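Long-range contacts in cellulose biosynthesis protein BcsG (Salmonella typhimurium LT2, PDB 5OLT), which is required for cellulose biosynthesis, the part described being its extramembrane, zinc-binding domain of the alkaline phosphatase family: residues Q57-L62 and K258-V263; C67-S72 and L217-G222; F95-S100 and S288-P293; V296-M301 and K332-D337. All blocks are in the same frame, centred on the assembly; numbering follows the deposited sequence.

Contact 1. Residues Q57-L62 and K258-V263; sequences QPFDLL and KVMVVV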
loop_
_atom_site.group_PDB
_atom_site.type_symbol
_atom_site.label_atom_id
_atom_site.label_comp_id
_atom_site.label_asym_id
_atom_site.label_seq_id
_atom_site.Cartn_x
_atom_site.Cartn_y
_atom_site.Cartn_z
ATOM N N GLN A 57 -14.344 -10.970 16.939
ATOM C CA GLN A 57 -13.094 -11.288 17.616
ATOM C C GLN A 57 -12.099 -10.146 17.449
ATOM O O GLN A 57 -11.806 -9.755 16.309
ATOM C CB GLN A 57 -12.511 -12.576 17.042
ATOM C CG GLN A 57 -13.452 -13.755 17.180
ATOM C CD GLN A 57 -13.736 -14.091 18.633
ATOM O OE1 GLN A 57 -12.822 -14.366 19.390
ATOM N NE2 GLN A 57 -15.001 -14.040 19.029
ATOM N N PRO A 58 -11.563 -9.614 18.562
ATOM C CA PRO A 58 -10.561 -8.531 18.492
ATOM C C PRO A 58 -9.270 -9.024 17.835
ATOM O O PRO A 58 -8.869 -10.180 17.990
ATOM C CB PRO A 58 -10.286 -8.188 19.964
ATOM C CG PRO A 58 -11.460 -8.710 20.712
ATOM C CD PRO A 58 -11.913 -9.917 19.973
ATOM N N PHE A 59 -8.661 -8.138 17.075
ATOM C CA PHE A 59 -7.333 -8.375 16.523
ATOM C C PHE A 59 -6.697 -7.021 16.239
ATOM O O PHE A 59 -7.384 -5.987 16.317
ATOM C CB PHE A 59 -7.417 -9.221 15.239
ATOM C CG PHE A 59 -8.022 -8.497 14.046
ATOM C CD1 PHE A 59 -9.412 -8.374 13.909
ATOM C CD2 PHE A 59 -7.191 -7.910 13.073
ATOM C CE1 PHE A 59 -9.961 -7.712 12.816
ATOM C CE2 PHE A 59 -7.756 -7.269 11.960
ATOM C CZ PHE A 59 -9.146 -7.164 11.834
ATOM N N ASP A 60 -5.406 -7.041 15.907
ATOM C CA ASP A 60 -4.668 -5.832 15.538
ATOM C C ASP A 60 -4.341 -5.812 14.053
ATOM O O ASP A 60 -3.929 -6.840 13.490
ATOM C CB ASP A 60 -3.356 -5.733 16.321
ATOM C CG ASP A 60 -3.551 -5.668 17.800
ATOM O OD1 ASP A 60 -4.494 -4.980 18.234
ATOM O OD2 ASP A 60 -2.726 -6.287 18.546
ATOM N N LEU A 61 -4.577 -4.666 13.411
ATOM C CA LEU A 61 -4.135 -4.404 12.027
ATOM C C LEU A 61 -2.853 -3.585 12.074
ATOM O O LEU A 61 -2.786 -2.569 12.779
ATOM C CB LEU A 61 -5.221 -3.633 11.237
ATOM C CG LEU A 61 -4.762 -3.128 9.861
ATOM C CD1 LEU A 61 -4.549 -4.284 8.902
ATOM C CD2 LEU A 61 -5.778 -2.179 9.233
ATOM N N LEU A 62 -1.833 -4.032 11.345
ATOM C CA LEU A 62 -0.567 -3.250 11.290
ATOM C C LEU A 62 -0.253 -3.034 9.817
ATOM O O LEU A 62 -0.065 -4.006 9.080
ATOM C CB LEU A 62 0.547 -4.050 11.974
ATOM C CG LEU A 62 1.952 -3.499 11.836
ATOM C CD1 LEU A 62 2.082 -2.093 12.390
ATOM C CD2 LEU A 62 2.937 -4.448 12.511
ATOM N N LYS A 258 -3.472 -12.283 17.581
ATOM C CA LYS A 258 -4.182 -12.212 16.297
ATOM C C LYS A 258 -3.831 -10.871 15.645
ATOM O O LYS A 258 -4.169 -9.806 16.162
ATOM C CB LYS A 258 -5.690 -12.318 16.519
ATOM C CG LYS A 258 -6.104 -13.695 17.043
ATOM C CD LYS A 258 -7.562 -13.713 17.446
ATOM C CE LYS A 258 -8.007 -15.109 17.918
ATOM N NZ LYS A 258 -7.309 -15.607 19.156
ATOM N N VAL A 259 -3.125 -10.945 14.512
ATOM C CA VAL A 259 -2.635 -9.754 13.828
ATOM C C VAL A 259 -2.794 -9.926 12.337
ATOM O O VAL A 259 -2.475 -10.966 11.781
ATOM C CB VAL A 259 -1.163 -9.431 14.166
ATOM C CG1 VAL A 259 -0.741 -8.080 13.533
ATOM C CG2 VAL A 259 -0.906 -9.352 15.669
ATOM N N MET A 260 -3.269 -8.863 11.692
ATOM C CA MET A 260 -3.264 -8.772 10.240
ATOM C C MET A 260 -2.191 -7.775 9.866
ATOM O O MET A 260 -2.300 -6.617 10.237
ATOM C CB MET A 260 -4.630 -8.311 9.729
ATOM C CG MET A 260 -4.697 -8.160 8.211
ATOM S SD MET A 260 -6.342 -7.634 7.732
ATOM C CE MET A 260 -6.191 -7.558 5.958
ATOM N N VAL A 261 -1.165 -8.228 9.155
ATOM C CA VAL A 261 -0.049 -7.355 8.721
ATOM C C VAL A 261 -0.179 -7.117 7.230
ATOM O O VAL A 261 -0.335 -8.052 6.453
ATOM C CB VAL A 261 1.324 -7.964 9.043
ATOM C CG1 VAL A 261 2.427 -7.054 8.498
ATOM C CG2 VAL A 261 1.461 -8.128 10.560
ATOM N N VAL A 262 -0.204 -5.842 6.835
ATOM C CA VAL A 262 -0.241 -5.449 5.428
ATOM C C VAL A 262 1.045 -4.695 5.140
ATOM O O VAL A 262 1.323 -3.698 5.818
ATOM C CB VAL A 262 -1.436 -4.539 5.113
ATOM C CG1 VAL A 262 -1.393 -4.135 3.632
ATOM C CG2 VAL A 262 -2.729 -5.261 5.473
ATOM N N VAL A 263 1.827 -5.175 4.178
ATOM C CA VAL A 263 3.022 -4.471 3.754
ATOM C C VAL A 263 2.677 -3.820 2.424
ATOM O O VAL A 263 2.296 -4.531 1.480
ATOM C CB VAL A 263 4.200 -5.448 3.573
ATOM C CG1 VAL A 263 5.390 -4.727 2.912
ATOM C CG2 VAL A 263 4.575 -5.997 4.926
HETATM O O HOH W 1 -4.095 -9.107 18.760
#
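Met260 CB approaches the Phe59 ring obliquely, 4.0 Å from CE2, while the carbonyl oxygen of Gln57 sits in the ring plane at its edge. Phe334 meets the same ring with planes at about 35°, and Phe141 packs against it edge-to-face. With CG between the backbone N and the carbonyl carbon (chi1 70°), the ring runs alongside Met260, both pointing the same way.

Beyond Phe59 the two chains pair as parallel strands. Their bonds go out in both directions: Asp60 N to Lys258 O at 3.0 Å, Met260 N to Asp60 O at 2.8 Å, then Leu62 N to Met260 O and Val262 N to Leu62 O, each close to straight. On the face of Phe59, Leu61 and Met260, the methyl CD1 of Leu61 rests 3.9 Å from Met260 CG and reaches on to Val262 CG2 at 4.0 Å. Asp60, Leu62, Val259 and Val261 turn to the other face. There the Asp60 carboxylate is held by Ser210 through OD1 and by a salt bridge from OD2 to Arg257.

Strands 60-66 and 259-265 are central neighbours in the seven-stranded mixed sheet, flanked by strands 210-216 and 291-299; helix 318-328 packs on the Met260 side and helix 191-203 on the Leu62 side.

Contact 2. Residues C67-S72 and L217-G222; sequences CSLSWS and LPLHDG. With ZN (zinc ion), chain B.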
loop_
_atom_site.group_PDB
_atom_site.type_symbol
_atom_site.label_atom_id
_atom_site.label_comp_id
_atom_site.label_asym_id
_atom_site.label_seq_id
_atom_site.Cartn_x
_atom_site.Cartn_y
_atom_site.Cartn_z
ATOM N N CYS A 67 8.844 3.424 2.161
ATOM C CA CYS A 67 9.317 4.339 1.116
ATOM C C CYS A 67 10.309 3.623 0.188
ATOM O O CYS A 67 11.151 2.862 0.660
ATOM C CB CYS A 67 9.972 5.562 1.796
ATOM S SG CYS A 67 10.596 6.855 0.666
ATOM N N SER A 68 10.225 3.912 -1.121
ATOM C CA SER A 68 11.326 3.590 -2.046
ATOM C C SER A 68 11.587 2.084 -2.209
ATOM O O SER A 68 12.740 1.639 -2.128
ATOM C CB SER A 68 12.616 4.344 -1.660
ATOM O OG SER A 68 12.386 5.748 -1.704
ATOM N N LEU A 69 10.521 1.333 -2.514
ATOM C CA LEU A 69 10.593 -0.112 -2.707
ATOM C C LEU A 69 9.586 -0.498 -3.786
ATOM O O LEU A 69 8.377 -0.525 -3.521
ATOM C CB LEU A 69 10.290 -0.832 -1.377
ATOM C CG LEU A 69 10.270 -2.373 -1.501
ATOM C CD1 LEU A 69 11.618 -2.889 -1.942
ATOM C CD2 LEU A 69 9.889 -2.947 -0.129
ATOM N N SER A 70 10.087 -0.850 -4.967
ATOM C CA SER A 70 9.249 -1.441 -6.041
ATOM C C SER A 70 9.768 -2.820 -6.422
ATOM O O SER A 70 10.885 -3.205 -6.048
ATOM C CB SER A 70 9.268 -0.542 -7.279
ATOM O OG SER A 70 10.579 -0.565 -7.852
ATOM N N TRP A 71 8.976 -3.558 -7.194
ATOM C CA TRP A 71 9.489 -4.827 -7.709
ATOM C C TRP A 71 10.745 -4.642 -8.527
ATOM O O TRP A 71 11.649 -5.481 -8.430
ATOM C CB TRP A 71 8.452 -5.574 -8.534
ATOM C CG TRP A 71 7.403 -6.285 -7.713
ATOM C CD1 TRP A 71 6.029 -6.082 -7.767
ATOM C CD2 TRP A 71 7.588 -7.381 -6.790
ATOM N NE1 TRP A 71 5.367 -6.952 -6.932
ATOM C CE2 TRP A 71 6.291 -7.754 -6.300
ATOM C CE3 TRP A 71 8.718 -8.062 -6.303
ATOM C CZ2 TRP A 71 6.107 -8.802 -5.365
ATOM C CZ3 TRP A 71 8.537 -9.061 -5.335
ATOM C CH2 TRP A 71 7.240 -9.424 -4.882
ATOM N N SER A 72 10.823 -3.573 -9.346
ATOM C CA SER A 72 12.014 -3.301 -10.113
ATOM C C SER A 72 13.242 -3.135 -9.196
ATOM O O SER A 72 14.340 -3.595 -9.517
ATOM C CB SER A 72 11.797 -2.043 -10.929
ATOM O OG SER A 72 12.933 -1.765 -11.692
ATOM N N LEU A 217 11.329 4.762 6.389
ATOM C CA LEU A 217 12.199 5.502 5.489
ATOM C C LEU A 217 13.608 4.915 5.167
ATOM O O LEU A 217 14.365 5.579 4.457
ATOM C CB LEU A 217 12.424 6.894 6.175
ATOM C CG LEU A 217 12.721 8.075 5.278
ATOM C CD1 LEU A 217 11.520 8.359 4.374
ATOM C CD2 LEU A 217 13.065 9.302 6.117
ATOM N N PRO A 218 13.981 3.695 5.642
ATOM C CA PRO A 218 15.407 3.364 5.473
ATOM C C PRO A 218 15.884 3.250 4.028
ATOM O O PRO A 218 17.080 3.434 3.777
ATOM C CB PRO A 218 15.542 2.028 6.199
ATOM C CG PRO A 218 14.200 1.403 6.059
ATOM C CD PRO A 218 13.242 2.566 6.246
ATOM N N LEU A 219 14.978 2.944 3.093
ATOM C CA LEU A 219 15.392 2.733 1.705
ATOM C C LEU A 219 15.440 4.038 0.920
ATOM O O LEU A 219 15.812 4.031 -0.241
ATOM C CB LEU A 219 14.465 1.724 1.018
ATOM C CG LEU A 219 14.357 0.399 1.770
ATOM C CD1 LEU A 219 13.482 -0.541 0.931
ATOM C CD2 LEU A 219 15.706 -0.241 2.114
ATOM N N HIS A 220 15.079 5.174 1.546
ATOM C CA HIS A 220 15.152 6.446 0.821
ATOM C C HIS A 220 16.584 6.783 0.418
ATOM O O HIS A 220 17.525 6.522 1.150
ATOM C CB HIS A 220 14.592 7.565 1.686
ATOM C CG HIS A 220 14.332 8.853 0.933
ATOM N ND1 HIS A 220 15.342 9.675 0.441
ATOM C CD2 HIS A 220 13.173 9.454 0.599
ATOM C CE1 HIS A 220 14.805 10.741 -0.123
ATOM N NE2 HIS A 220 13.490 10.636 -0.032
ATOM N N ASP A 221 16.741 7.372 -0.771
ATOM C CA ASP A 221 18.049 7.811 -1.238
ATOM C C ASP A 221 18.733 8.748 -0.207
ATOM O O ASP A 221 18.073 9.521 0.499
ATOM C CB ASP A 221 17.908 8.514 -2.597
ATOM C CG ASP A 221 19.195 8.469 -3.408
ATOM O OD1 ASP A 221 20.222 7.854 -2.959
ATOM O OD2 ASP A 221 19.162 9.061 -4.508
ATOM N N GLY A 222 20.050 8.640 -0.116
ATOM C CA GLY A 222 20.814 9.561 0.713
ATOM C C GLY A 222 21.021 9.140 2.151
ATOM O O GLY A 222 21.695 9.835 2.889
HETATM ZN ZN ZN B . 8.724 7.773 -0.258
HETATM O O HOH W 2 12.103 2.846 3.220
HETATM O O HOH W 3 14.435 7.386 -2.534
HETATM O O HOH W 4 10.361 9.511 -0.998
#
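This contact belongs to the zinc site: Cys67, just past the end of strand 60-66, meets the turn that follows strand 210-216. Its SG binds the zinc ion at 2.3 Å and also lies 3.7 Å from His220 CD2, at the edge of the imidazole and near its plane. With SG anti to the backbone N (chi1 -179°), the sulfur reaches the metal and also touches the histidine, while Leu217 CD1 packs against Cys67 CB at 4.1 Å. Ser102, Glu266, His267 and a water complete the zinc shell.

Placing a metal ligand immediately after a central parallel strand accords with the alkaline phosphatase family, whose metal sites gather at the C-terminal ends of the parallel strands. On the facing side, Leu217 to His220 form a type I beta turn, and no direct hydrogen bond joins the two segments. Waters do the polar work instead: one donates to Cys67 O at 2.7 Å and accepts from Leu219 N, and another links Ser68 OG to Asp221 N while standing over one face of the His220 ring.

The imidazole has its own tether, since His220 ND1 donates to Asp221 O at 2.7 Å, in both the ring plane and the carbonyl plane. This bond helps fix the ring's rotation; NE2 reaches a bound citrate, probably from the crystallisation liquor, and Phe183 stacks on the ring. Further along, Leu219 CB lies 3.5 Å from Cys67 O, Leu219 CD1 meets Leu69 CB at 3.9 Å, and both leucines touch Tyr234 of helix 234-255.

Contact 3. Residues F95-S100 and S288-P293; sequences FNSGTS and SITNVP
Thr290 OG1 makes the shortest direct bond between the two segments, donating to Asn96 OD1 at 2.7 Å from 20° out of the carbonyl plane. OG1 sits between the backbone N and the carbonyl carbon (chi1 63°), which brings it alongside the Asn96 amide; Ser286 O is a second acceptor beside this hydroxyl and must share its single proton. Asn96 in turn uses ND2 to bond Ser355 OG, so both ends of its amide are engaged.

The setting is the antiparallel part of the mixed sheet, where strand 90-96 ends against the start of strand 291-299, just as the chain leaves helix 287-290. Asn96 and Asn291 form a non-hydrogen-bonded pair. On one side of it Val292 N donates to Phe95 O at 3.0 Å, and on the other Ser97 N donates to Thr290 O at 2.8 Å, so the last helical residue holds the chain that is leaving the strand. A water accepts from Phe95 N.

Packing follows the same path. Val292 CG2 meets the Phe95 ring obliquely, 3.6 Å from CD1, with Tyr318 edge-to-face to that ring. After the strand, the 97-100 chain bends round Thr290, toward Ser102 of the zinc site. Ser100 CB rests 3.6 Å from Ile289 CG2, while its hydroxyl bonds to Arg282 and Asn357. Ser97 OG, donating to Thr99 O in the plane of that carbonyl, also lies 3.5 Å from Thr290 CB.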
loop_
_atom_site.group_PDB
_atom_site.type_symbol
_atom_site.label_atom_id
_atom_site.label_comp_id
_atom_site.label_asym_id
_atom_site.label_seq_id
_atom_site.Cartn_x
_atom_site.Cartn_y
_atom_site.Cartn_z
ATOM N N PHE A 95 0.436 -4.648 -8.161
ATOM C CA PHE A 95 -0.133 -3.612 -7.297
ATOM C C PHE A 95 0.479 -2.279 -7.694
ATOM O O PHE A 95 1.697 -2.134 -7.693
ATOM C CB PHE A 95 0.216 -3.918 -5.829
ATOM C CG PHE A 95 -0.512 -3.051 -4.860
ATOM C CD1 PHE A 95 -0.077 -1.719 -4.593
ATOM C CD2 PHE A 95 -1.658 -3.523 -4.230
ATOM C CE1 PHE A 95 -0.768 -0.927 -3.688
ATOM C CE2 PHE A 95 -2.309 -2.742 -3.300
ATOM C CZ PHE A 95 -1.889 -1.445 -3.039
ATOM N N ASN A 96 -0.386 -1.318 -8.037
ATOM C CA ASN A 96 0.091 -0.005 -8.472
ATOM C C ASN A 96 -0.031 1.003 -7.354
ATOM O O ASN A 96 -1.088 1.185 -6.772
ATOM C CB ASN A 96 -0.745 0.454 -9.664
ATOM C CG ASN A 96 -0.178 1.697 -10.297
ATOM O OD1 ASN A 96 0.959 1.659 -10.794
ATOM N ND2 ASN A 96 -0.938 2.800 -10.278
ATOM N N SER A 97 1.072 1.703 -7.073
ATOM C CA SER A 97 1.066 2.651 -5.950
ATOM C C SER A 97 0.395 3.998 -6.281
ATOM O O SER A 97 0.109 4.770 -5.368
ATOM C CB SER A 97 2.490 2.930 -5.452
ATOM O OG SER A 97 3.196 3.667 -6.422
ATOM N N GLY A 98 0.137 4.257 -7.557
ATOM C CA GLY A 98 -0.628 5.446 -7.949
ATOM C C GLY A 98 0.148 6.748 -8.017
ATOM O O GLY A 98 -0.454 7.754 -8.391
ATOM N N THR A 99 1.436 6.736 -7.637
ATOM C CA THR A 99 2.241 7.970 -7.538
ATOM C C THR A 99 3.663 7.595 -7.274
ATOM O O THR A 99 3.955 6.424 -6.913
ATOM C CB THR A 99 1.700 8.863 -6.394
ATOM O OG1 THR A 99 2.461 10.077 -6.346
ATOM C CG2 THR A 99 1.777 8.148 -5.044
ATOM N N SER A 100 4.574 8.549 -7.482
ATOM C CA SER A 100 5.969 8.282 -7.161
ATOM C C SER A 100 6.519 9.162 -6.045
ATOM O O SER A 100 7.744 9.133 -5.831
ATOM C CB SER A 100 6.838 8.328 -8.391
ATOM O OG SER A 100 6.739 9.571 -9.065
ATOM N N SER A 288 7.650 1.083 -13.789
ATOM C CA SER A 288 8.710 0.480 -12.985
ATOM C C SER A 288 8.696 1.017 -11.551
ATOM O O SER A 288 8.897 0.266 -10.570
ATOM C CB SER A 288 10.029 0.795 -13.675
ATOM O OG SER A 288 11.131 0.280 -12.987
ATOM N N ILE A 289 8.481 2.329 -11.421
ATOM C CA ILE A 289 8.517 2.968 -10.100
ATOM C C ILE A 289 7.266 2.607 -9.284
ATOM O O ILE A 289 7.326 2.504 -8.067
ATOM C CB ILE A 289 8.685 4.501 -10.250
ATOM C CG1 ILE A 289 10.114 4.759 -10.793
ATOM C CG2 ILE A 289 8.501 5.216 -8.928
ATOM C CD1 ILE A 289 10.332 6.170 -11.337
ATOM N N THR A 290 6.122 2.431 -9.932
ATOM C CA THR A 290 4.873 2.310 -9.191
ATOM C C THR A 290 4.367 0.862 -9.029
ATOM O O THR A 290 3.430 0.665 -8.266
ATOM C CB THR A 290 3.757 3.140 -9.839
ATOM O OG1 THR A 290 3.517 2.596 -11.158
ATOM C CG2 THR A 290 4.194 4.609 -9.928
ATOM N N ASN A 291 4.991 -0.124 -9.679
ATOM C CA ASN A 291 4.555 -1.524 -9.455
ATOM C C ASN A 291 5.312 -2.060 -8.223
ATOM O O ASN A 291 6.513 -2.332 -8.306
ATOM C CB ASN A 291 4.864 -2.347 -10.685
ATOM C CG ASN A 291 4.488 -3.787 -10.489
ATOM O OD1 ASN A 291 3.573 -4.083 -9.722
ATOM N ND2 ASN A 291 5.233 -4.700 -11.142
ATOM N N VAL A 292 4.615 -2.139 -7.079
ATOM C CA VAL A 292 5.259 -2.370 -5.790
ATOM C C VAL A 292 4.825 -3.680 -5.152
ATOM O O VAL A 292 3.692 -4.126 -5.363
ATOM C CB VAL A 292 4.995 -1.186 -4.824
ATOM C CG1 VAL A 292 5.538 0.134 -5.388
ATOM C CG2 VAL A 292 3.504 -1.027 -4.462
ATOM N N PRO A 293 5.718 -4.288 -4.337
ATOM C CA PRO A 293 5.366 -5.562 -3.677
ATOM C C PRO A 293 4.516 -5.387 -2.445
ATOM O O PRO A 293 5.026 -5.122 -1.355
ATOM C CB PRO A 293 6.743 -6.140 -3.301
ATOM C CG PRO A 293 7.633 -4.936 -3.098
ATOM C CD PRO A 293 7.166 -3.962 -4.199
HETATM O O HOH W 5 2.910 -5.583 -7.434
#

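Contact 4. Residues V296-M301 and K332-D337; sequences VKFFGM and KLFTED
Phe298 and Phe334 form the aromatic pair of this contact, which joins the end of strand 291-299 of the seven-stranded mixed sheet to the loop between helices 318-328 and 341-345. The arrangement is offset edge-to-face: the edge of Phe298 is turned toward the face of Phe334, with centroids 6.0 Å apart and planes at 71°. The nearest atoms are Phe298 CD1 and Phe334 CZ, and CZ lies in the plane of the Phe298 ring.

Aliphatic contacts fill in around the rings. Leu333 CD1 sits over the centre of the Phe334 ring, 4.0 Å above its plane, and at the same time reaches Phe298 CD1 at 4.0 Å. Its side chain crosses Phe298 at about a right angle, putting the CD2 branch near Phe298 CE1. Met301 works from the other end: its CG meets Phe334 CD1 at 3.7 Å, and in the conformer described, one of two, the bend at chi3 (68°) folds the methyl CE back to within 3.8 Å of Leu333 CD1. Trp341 of helix 341-345 touches both Phe298 and Met301.

Polar groups enter mainly through the backbone. No hydrogen bond passes between the two segments, although Phe334 pairs through its backbone with Lys302, the residue following Met301. Met301 CA makes a CH-O contact with Phe334 O at 3.5 Å, and where the chain turns at Gly300 the carbonyl of Phe299 looks at the Phe334 ring edge, its oxygen 3.2 Å from Phe334 CE1.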
loop_
_atom_site.group_PDB
_atom_site.type_symbol
_atom_site.label_atom_id
_atom_site.label_comp_id
_atom_site.label_asym_id
_atom_site.label_seq_id
_atom_site.Cartn_x
_atom_site.Cartn_y
_atom_site.Cartn_z
ATOM N N VAL A 296 0.139 -9.478 2.398
ATOM C CA VAL A 296 -0.674 -9.569 3.606
ATOM C C VAL A 296 -0.310 -10.868 4.291
ATOM O O VAL A 296 -0.141 -11.893 3.626
ATOM C CB VAL A 296 -2.183 -9.565 3.262
ATOM C CG1 VAL A 296 -3.045 -9.608 4.527
ATOM C CG2 VAL A 296 -2.551 -8.323 2.432
ATOM N N LYS A 297 -0.175 -10.805 5.602
ATOM C CA LYS A 297 0.061 -12.017 6.405
ATOM C C LYS A 297 -0.833 -11.959 7.626
ATOM O O LYS A 297 -0.936 -10.922 8.285
ATOM C CB LYS A 297 1.526 -12.093 6.867
ATOM C CG LYS A 297 1.937 -13.430 7.485
ATOM C CD LYS A 297 3.457 -13.521 7.639
ATOM C CE LYS A 297 3.856 -14.787 8.399
ATOM N NZ LYS A 297 3.438 -16.052 7.744
ATOM N N PHE A 298 -1.475 -13.080 7.933
ATOM C CA PHE A 298 -2.277 -13.192 9.164
ATOM C C PHE A 298 -1.548 -14.035 10.207
ATOM O O PHE A 298 -0.936 -15.075 9.872
ATOM C CB PHE A 298 -3.626 -13.837 8.866
ATOM C CG PHE A 298 -4.495 -13.042 7.919
ATOM C CD1 PHE A 298 -5.389 -12.072 8.418
ATOM C CD2 PHE A 298 -4.448 -13.274 6.538
ATOM C CE1 PHE A 298 -6.203 -11.351 7.537
ATOM C CE2 PHE A 298 -5.241 -12.549 5.667
ATOM C CZ PHE A 298 -6.142 -11.595 6.171
ATOM N N PHE A 299 -1.566 -13.570 11.441
ATOM C CA PHE A 299 -0.919 -14.252 12.559
ATOM C C PHE A 299 -1.994 -14.606 13.564
ATOM O O PHE A 299 -3.000 -13.877 13.707
ATOM C CB PHE A 299 0.095 -13.342 13.241
ATOM C CG PHE A 299 1.258 -12.981 12.359
ATOM C CD1 PHE A 299 1.179 -11.907 11.462
ATOM C CD2 PHE A 299 2.419 -13.720 12.423
ATOM C CE1 PHE A 299 2.245 -11.573 10.652
ATOM C CE2 PHE A 299 3.489 -13.395 11.581
ATOM C CZ PHE A 299 3.396 -12.315 10.723
ATOM N N GLY A 300 -1.799 -15.745 14.226
ATOM C CA GLY A 300 -2.665 -16.150 15.319
ATOM C C GLY A 300 -3.947 -16.817 14.865
ATOM O O GLY A 300 -4.890 -16.939 15.668
ATOM N N MET A 301 -4.014 -17.252 13.605
ATOM C CA MET A 301 -5.207 -17.950 13.099
ATOM C C MET A 301 -5.267 -19.384 13.619
ATOM O O MET A 301 -4.240 -20.065 13.718
ATOM C CB MET A 301 -5.259 -17.989 11.586
ATOM C CG MET A 301 -5.414 -16.607 10.942
ATOM S SD MET A 301 -5.438 -16.748 9.149
ATOM C CE MET A 301 -6.980 -17.605 8.812
ATOM N N LYS A 332 -13.464 -12.959 12.546
ATOM C CA LYS A 332 -13.903 -14.354 12.610
ATOM C C LYS A 332 -12.998 -15.288 11.829
ATOM O O LYS A 332 -12.890 -16.458 12.164
ATOM C CB LYS A 332 -15.366 -14.477 12.209
ATOM C CG LYS A 332 -16.280 -13.828 13.239
ATOM C CD LYS A 332 -17.745 -13.949 12.824
ATOM C CE LYS A 332 -18.622 -13.301 13.867
ATOM N NZ LYS A 332 -20.045 -13.532 13.495
ATOM N N LEU A 333 -12.303 -14.770 10.820
ATOM C CA LEU A 333 -11.405 -15.653 10.094
ATOM C C LEU A 333 -10.307 -16.208 11.022
ATOM O O LEU A 333 -9.765 -17.279 10.730
ATOM C CB LEU A 333 -10.885 -15.042 8.786
ATOM C CG LEU A 333 -10.020 -13.817 8.820
ATOM C CD1 LEU A 333 -8.629 -14.165 9.270
ATOM C CD2 LEU A 333 -9.916 -13.195 7.430
ATOM N N PHE A 334 -9.983 -15.508 12.119
ATOM C CA PHE A 334 -8.941 -15.960 13.043
ATOM C C PHE A 334 -9.333 -17.165 13.887
ATOM O O PHE A 334 -8.466 -17.828 14.424
ATOM C CB PHE A 334 -8.493 -14.850 14.005
ATOM C CG PHE A 334 -7.784 -13.705 13.343
ATOM C CD1 PHE A 334 -6.409 -13.794 13.100
ATOM C CD2 PHE A 334 -8.476 -12.526 12.964
ATOM C CE1 PHE A 334 -5.728 -12.734 12.504
ATOM C CE2 PHE A 334 -7.791 -11.458 12.359
ATOM C CZ PHE A 334 -6.408 -11.577 12.122
ATOM N N THR A 335 -10.633 -17.430 14.004
ATOM C CA THR A 335 -11.072 -18.514 14.859
ATOM C C THR A 335 -11.796 -19.620 14.103
ATOM O O THR A 335 -12.249 -20.599 14.729
ATOM C CB THR A 335 -11.944 -17.975 16.013
ATOM O OG1 THR A 335 -13.001 -17.207 15.447
ATOM C CG2 THR A 335 -11.122 -17.104 16.949
ATOM N N GLU A 336 -11.887 -19.507 12.778
ATOM C CA GLU A 336 -12.505 -20.557 11.948
ATOM C C GLU A 336 -11.658 -21.824 11.962
ATOM O O GLU A 336 -10.434 -21.757 11.825
ATOM C CB GLU A 336 -12.659 -20.087 10.487
ATOM C CG GLU A 336 -13.812 -19.104 10.231
ATOM C CD GLU A 336 -15.192 -19.653 10.576
ATOM O OE1 GLU A 336 -15.418 -20.877 10.498
ATOM O OE2 GLU A 336 -16.080 -18.867 10.934
ATOM N N ASP A 337 -12.301 -22.988 12.091
ATOM C CA ASP A 337 -11.554 -24.247 12.007
ATOM C C ASP A 337 -10.938 -24.449 10.623
ATOM O O ASP A 337 -9.898 -25.085 10.488
ATOM C CB ASP A 337 -12.490 -25.445 12.270
ATOM C CG ASP A 337 -13.154 -25.422 13.660
ATOM O OD1 ASP A 337 -12.544 -24.951 14.652
ATOM O OD2 ASP A 337 -14.305 -25.915 13.767
#

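Overall arrangement
All four are largely buried, but contact 3 lies nearest the chain centre (about 9 Å between centres), contacts 2 and 1 about 14 and 15 Å out, and contact 4 farthest, about 21 Å, with exposed Glu336 and Asp337 in its loop. Contact 1 is a parallel pairing inside the mixed sheet, contact 3 an antiparallel pairing at the start of strand 291-299; contact 4 packs a loop on that strand's end. Contacts 1 and 4 join where Val259 and Val261 pair with Phe299 and Lys297; contact 2 meets contact 3 where Trp71 N approaches Asn291 O. Backbone bonds dominate contact 1, metal and water contact 2, hydroxyl, amide and backbone groups contact 3, aromatic and aliphatic packing contact 4.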